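Long-range contacts in transcobalamin-1 (Homo sapiens, PDB 4KKI), which binds vitamin B12 with femtomolar affinity, carries it, and protects it from the acidic environment of the stomach: residues 147-152 with 188-193; 247-252 with 297-302. All blocks are in the same frame, centred on the assembly; numbering follows the deposited sequence.

Contact 1. Residues 147-152 with 188-193; sequences LSLDVL and GAMAVL
Met190 reaches from helix 185-203 to helix 144-156 and meets three of its side chains. Its CG lies 3.6 Å from Ser148 CB. Farther along the thioether, SD is 3.7 Å from Leu149 CD2, while Leu152 CD2 approaches the same sulfur at 4.1 Å, its side chain crossing that of Met190 at about a right angle. The bends explain how one side chain serves all three: CG stands opposite the backbone N (chi1 -165°), and turns at both chi2 and chi3 bring the sulfur up against the CD2 methyls of both leucines. With an alanine here, Leu149 and Leu152 would probably lose the sulfur they both touch and be left with a gap between the helices.

Next to this cluster the backbones come close. Ser148 and Ala191 have CA atoms 4.9 Å apart, a spacing that two small residues permit, and Ser148 OG sits 3.3 Å from Ala191 CA. That hydroxyl is hydrogen-bonded to Tyr144 O, one turn back in its own helix, so its polar end is satisfied without Ala191. Leu152 CD1 rests on a backbone carbonyl, 3.8 Å from Leu193 O, and carries the packing toward the C-terminal ends of both segments.

In the next shell, Phe299 packs on Leu152 and Met190, and Glu246 of helix 244-252 also touches Met190. The segment axes approach to 8.2 Å at 16°, nearly parallel in direction, consistent with two helices of the same layer in the alpha6-alpha6 barrel. The seam borders the cobalamin site: the Leu149 side chain is about 4 Å from the bound cyanocobalamin, and Met190 adjoins the ligand-binding Tyr145.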
loop_
_atom_site.group_PDB
_atom_site.type_symbol
_atom_site.label_atom_id
_atom_site.label_comp_id
_atom_site.label_asym_id
_atom_site.label_seq_id
_atom_site.Cartn_x
_atom_site.Cartn_y
_atom_site.Cartn_z
ATOM N N LEU A 147 7.566 6.315 -3.997
ATOM C CA LEU A 147 8.905 6.473 -4.547
ATOM C C LEU A 147 9.500 5.110 -4.876
ATOM O O LEU A 147 10.206 4.951 -5.874
ATOM C CB LEU A 147 9.808 7.208 -3.558
ATOM C CG LEU A 147 11.035 7.892 -4.158
ATOM C CD1 LEU A 147 10.617 9.111 -4.966
ATOM C CD2 LEU A 147 12.022 8.276 -3.073
ATOM N N SER A 148 9.201 4.126 -4.032
ATOM C CA SER A 148 9.661 2.761 -4.251
ATOM C C SER A 148 8.903 2.142 -5.415
ATOM O O SER A 148 9.481 1.433 -6.238
ATOM C CB SER A 148 9.463 1.917 -2.991
ATOM O OG SER A 148 10.154 2.473 -1.889
ATOM N N LEU A 149 7.602 2.409 -5.469
ATOM C CA LEU A 149 6.785 1.982 -6.598
ATOM C C LEU A 149 7.344 2.552 -7.899
ATOM O O LEU A 149 7.376 1.868 -8.921
ATOM C CB LEU A 149 5.328 2.418 -6.412
ATOM C CG LEU A 149 4.445 1.585 -5.482
ATOM C CD1 LEU A 149 3.089 2.249 -5.283
ATOM C CD2 LEU A 149 4.274 0.184 -6.039
ATOM N N ASP A 150 7.794 3.804 -7.849
ATOM C CA ASP A 150 8.348 4.470 -9.026
ATOM C C ASP A 150 9.598 3.771 -9.540
ATOM O O ASP A 150 9.692 3.438 -10.722
ATOM C CB ASP A 150 8.665 5.933 -8.717
ATOM C CG ASP A 150 7.432 6.736 -8.366
ATOM O OD1 ASP A 150 6.328 6.353 -8.805
ATOM O OD2 ASP A 150 7.568 7.746 -7.644
ATOM N N VAL A 151 10.558 3.559 -8.647
ATOM C CA VAL A 151 11.800 2.890 -9.006
ATOM C C VAL A 151 11.529 1.473 -9.505
ATOM O O VAL A 151 12.119 1.031 -10.489
ATOM C CB VAL A 151 12.782 2.850 -7.817
ATOM C CG1 VAL A 151 14.033 2.062 -8.178
ATOM C CG2 VAL A 151 13.143 4.264 -7.390
ATOM N N LEU A 152 10.618 0.774 -8.831
ATOM C CA LEU A 152 10.269 -0.594 -9.201
ATOM C C LEU A 152 9.742 -0.670 -10.630
ATOM O O LEU A 152 10.195 -1.493 -11.426
ATOM C CB LEU A 152 9.235 -1.165 -8.225
ATOM C CG LEU A 152 8.695 -2.570 -8.509
ATOM C CD1 LEU A 152 9.824 -3.589 -8.562
ATOM C CD2 LEU A 152 7.660 -2.969 -7.461
ATOM N N GLY A 188 9.085 0.070 3.808
ATOM C CA GLY A 188 10.299 -0.726 3.807
ATOM C C GLY A 188 10.214 -1.915 2.866
ATOM O O GLY A 188 11.175 -2.236 2.169
ATOM N N ALA A 189 9.053 -2.563 2.838
ATOM C CA ALA A 189 8.851 -3.731 1.992
ATOM C C ALA A 189 8.893 -3.357 0.517
ATOM O O ALA A 189 9.556 -4.024 -0.281
ATOM C CB ALA A 189 7.531 -4.420 2.329
ATOM N N MET A 190 8.190 -2.289 0.154
ATOM C CA MET A 190 8.167 -1.853 -1.236
ATOM C C MET A 190 9.548 -1.368 -1.672
ATOM O O MET A 190 9.952 -1.568 -2.819
ATOM C CB MET A 190 7.111 -0.767 -1.464
ATOM C CG MET A 190 6.783 -0.533 -2.942
ATOM S SD MET A 190 6.147 -2.014 -3.765
ATOM C CE MET A 190 4.614 -2.270 -2.873
ATOM N N ALA A 191 10.274 -0.743 -0.747
ATOM C CA ALA A 191 11.641 -0.305 -1.018
ATOM C C ALA A 191 12.539 -1.504 -1.300
ATOM O O ALA A 191 13.337 -1.485 -2.236
ATOM C CB ALA A 191 12.184 0.509 0.148
ATOM N N VAL A 192 12.398 -2.548 -0.490
ATOM C CA VAL A 192 13.146 -3.784 -0.695
ATOM C C VAL A 192 12.873 -4.384 -2.072
ATOM O O VAL A 192 13.797 -4.827 -2.755
ATOM C CB VAL A 192 12.830 -4.823 0.399
ATOM C CG1 VAL A 192 13.306 -6.207 -0.016
ATOM C CG2 VAL A 192 13.469 -4.406 1.716
ATOM N N LEU A 193 11.609 -4.385 -2.483
ATOM C CA LEU A 193 11.243 -4.925 -3.791
ATOM C C LEU A 193 11.869 -4.092 -4.902
ATOM O O LEU A 193 12.343 -4.629 -5.904
ATOM C CB LEU A 193 9.721 -4.966 -3.956
ATOM C CG LEU A 193 8.966 -5.968 -3.081
ATOM C CD1 LEU A 193 7.470 -5.746 -3.191
ATOM C CD2 LEU A 193 9.325 -7.394 -3.472
#

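Contact 2. Residues 247-252 with 297-302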
loop_
_atom_site.group_PDB
_atom_site.type_symbol
_atom_site.label_atom_id
_atom_site.label_comp_id
_atom_site.label_asym_id
_atom_site.label_seq_id
_atom_site.Cartn_x
_atom_site.Cartn_y
_atom_site.Cartn_z
ATOM N N ALA A 247 5.109 -7.405 2.999
ATOM C CA ALA A 247 6.301 -7.739 3.771
ATOM C C ALA A 247 6.789 -9.132 3.381
ATOM O O ALA A 247 7.992 -9.357 3.242
ATOM C CB ALA A 247 6.025 -7.656 5.264
ATOM N N MET A 248 5.849 -10.058 3.196
ATOM C CA MET A 248 6.172 -11.406 2.735
ATOM C C MET A 248 6.872 -11.376 1.375
ATOM O O MET A 248 7.855 -12.087 1.166
ATOM C CB MET A 248 4.916 -12.285 2.664
ATOM C CG MET A 248 4.263 -12.582 4.012
ATOM S SD MET A 248 2.712 -13.504 3.867
ATOM C CE MET A 248 3.296 -15.059 3.198
ATOM N N GLN A 249 6.367 -10.549 0.459
ATOM C CA GLN A 249 6.995 -10.380 -0.850
ATOM C C GLN A 249 8.449 -9.958 -0.699
ATOM O O GLN A 249 9.341 -10.531 -1.327
ATOM C CB GLN A 249 6.264 -9.327 -1.687
ATOM C CG GLN A 249 4.892 -9.732 -2.181
ATOM C CD GLN A 249 4.353 -8.762 -3.214
ATOM O OE1 GLN A 249 5.094 -8.283 -4.075
ATOM N NE2 GLN A 249 3.064 -8.456 -3.127
ATOM N N ALA A 250 8.674 -8.946 0.133
ATOM C CA ALA A 250 10.017 -8.432 0.378
ATOM C C ALA A 250 10.939 -9.517 0.931
ATOM O O ALA A 250 12.093 -9.626 0.520
ATOM C CB ALA A 250 9.963 -7.243 1.322
ATOM N N LEU A 251 10.423 -10.322 1.856
ATOM C CA LEU A 251 11.207 -11.403 2.444
ATOM C C LEU A 251 11.393 -12.566 1.469
ATOM O O LEU A 251 12.398 -13.278 1.531
ATOM C CB LEU A 251 10.570 -11.893 3.750
ATOM C CG LEU A 251 10.515 -10.887 4.904
ATOM C CD1 LEU A 251 9.869 -11.511 6.128
ATOM C CD2 LEU A 251 11.906 -10.361 5.241
ATOM N N PHE A 252 10.423 -12.753 0.576
ATOM C CA PHE A 252 10.515 -13.774 -0.469
ATOM C C PHE A 252 11.762 -13.586 -1.326
ATOM O O PHE A 252 12.440 -14.551 -1.669
ATOM C CB PHE A 252 9.285 -13.737 -1.386
ATOM C CG PHE A 252 8.072 -14.422 -0.821
ATOM C CD1 PHE A 252 8.114 -15.035 0.422
ATOM C CD2 PHE A 252 6.892 -14.464 -1.544
ATOM C CE1 PHE A 252 6.997 -15.667 0.934
ATOM C CE2 PHE A 252 5.773 -15.098 -1.040
ATOM C CZ PHE A 252 5.825 -15.700 0.203
ATOM N N LYS A 297 3.904 -15.289 -4.984
ATOM C CA LYS A 297 4.273 -14.333 -6.019
ATOM C C LYS A 297 4.682 -12.997 -5.416
ATOM O O LYS A 297 4.212 -12.621 -4.342
ATOM C CB LYS A 297 3.104 -14.126 -6.986
ATOM C CG LYS A 297 2.723 -15.366 -7.784
ATOM C CD LYS A 297 3.779 -15.693 -8.825
ATOM C CE LYS A 297 3.394 -16.915 -9.640
ATOM N NZ LYS A 297 4.440 -17.257 -10.645
ATOM N N THR A 298 5.567 -12.288 -6.109
ATOM C CA THR A 298 5.934 -10.928 -5.727
ATOM C C THR A 298 5.847 -10.024 -6.950
ATOM O O THR A 298 5.637 -10.499 -8.066
ATOM C CB THR A 298 7.371 -10.843 -5.171
ATOM O OG1 THR A 298 8.309 -10.836 -6.255
ATOM C CG2 THR A 298 7.670 -12.011 -4.240
ATOM N N PHE A 299 6.024 -8.725 -6.743
ATOM C CA PHE A 299 6.028 -7.775 -7.851
ATOM C C PHE A 299 7.170 -8.029 -8.837
ATOM O O PHE A 299 7.133 -7.549 -9.968
ATOM C CB PHE A 299 6.086 -6.334 -7.338
ATOM C CG PHE A 299 4.773 -5.819 -6.811
ATOM C CD1 PHE A 299 3.622 -6.581 -6.908
ATOM C CD2 PHE A 299 4.692 -4.567 -6.228
ATOM C CE1 PHE A 299 2.415 -6.107 -6.426
ATOM C CE2 PHE A 299 3.488 -4.084 -5.749
ATOM C CZ PHE A 299 2.348 -4.855 -5.848
ATOM N N LEU A 300 8.179 -8.785 -8.413
ATOM C CA LEU A 300 9.322 -9.071 -9.277
ATOM C C LEU A 300 9.034 -10.172 -10.294
ATOM O O LEU A 300 9.850 -10.439 -11.176
ATOM C CB LEU A 300 10.552 -9.435 -8.446
ATOM C CG LEU A 300 11.067 -8.333 -7.521
ATOM C CD1 LEU A 300 12.344 -8.782 -6.839
ATOM C CD2 LEU A 300 11.288 -7.041 -8.291
ATOM N N ASP A 301 7.873 -10.808 -10.171
ATOM C CA ASP A 301 7.467 -11.841 -11.118
ATOM C C ASP A 301 6.831 -11.233 -12.364
ATOM O O ASP A 301 6.375 -11.948 -13.256
ATOM C CB ASP A 301 6.506 -12.828 -10.456
ATOM C CG ASP A 301 7.176 -13.641 -9.375
ATOM O OD1 ASP A 301 8.384 -13.919 -9.513
ATOM O OD2 ASP A 301 6.501 -13.994 -8.386
ATOM N N ILE A 302 6.805 -9.906 -12.414
ATOM C CA ILE A 302 6.310 -9.190 -13.579
ATOM C C ILE A 302 7.301 -9.287 -14.739
ATOM O O ILE A 302 8.373 -8.679 -14.713
ATOM C CB ILE A 302 6.030 -7.713 -13.247
ATOM C CG1 ILE A 302 4.873 -7.609 -12.251
ATOM C CG2 ILE A 302 5.713 -6.931 -14.509
ATOM C CD1 ILE A 302 4.591 -6.201 -11.773
#
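A chi1 of -70° sets CG of Gln249 anti to its carbonyl carbon, and the chain, extended beyond CG, carries the amide to Thr298 and Phe299 in the loop after helix 284-294. Its OE1 accepts a hydrogen bond from Phe299 N at 2.9 Å. The bond is bent, 138° at the hydrogen, and the donor stands above the carbonyl plane, 38° out of it. The same oxygen lies over one face of the Phe299 ring, 3.6 Å from CD1, with amide and ring planes steeply inclined to each other.

The aliphatic part of Gln249 packs against the loop backbone just before Phe299, CG lying 3.7 Å from Lys297 O. Beside it, Thr298 CG2 fits against Phe252 CB at 3.7 Å and also meets the edge of the Phe252 ring, near its plane.

Thr298 shapes the loop as well. Thr298 OG1 accepts from Leu300 N at 3.0 Å, closing an ST turn, while Thr298 N donates to Asp301 OD2 at 3.0 Å. Both bonds tie down the short 3-10 turn 299-301 that begins at the residue gripped by Gln249.

Pro292 and Ala293 of helix 284-294 also pack on Gln249. The buried Gln249 oxygen thus takes up the Phe299 N-H, and the bent bond, its donor above the carbonyl plane, suggests a compromise with the packing around Thr298 and the ring.

In the fold
Both contacts are buried in the N-terminal alpha domain, their centres about 11 Å apart, but only contact 2 reaches toward the surface, through the partly exposed Lys297 at its margin. Contact 1 joins two helices by apolar packing; contact 2 joins a helix to a loop and adds a hydrogen bond to a backbone N-H. They share a boundary rather than an element: Phe299 CE2 lies 3.6 Å from Met190 CE, and Leu193 CD1 is equally close to Gln249 OE1. Helix 185-203 thus packs on both helix 144-156 and helix 244-252. Contact 1 borders bound cyanocobalamin directly, whereas in contact 2 the Phe299 side chain is about 9 Å from it.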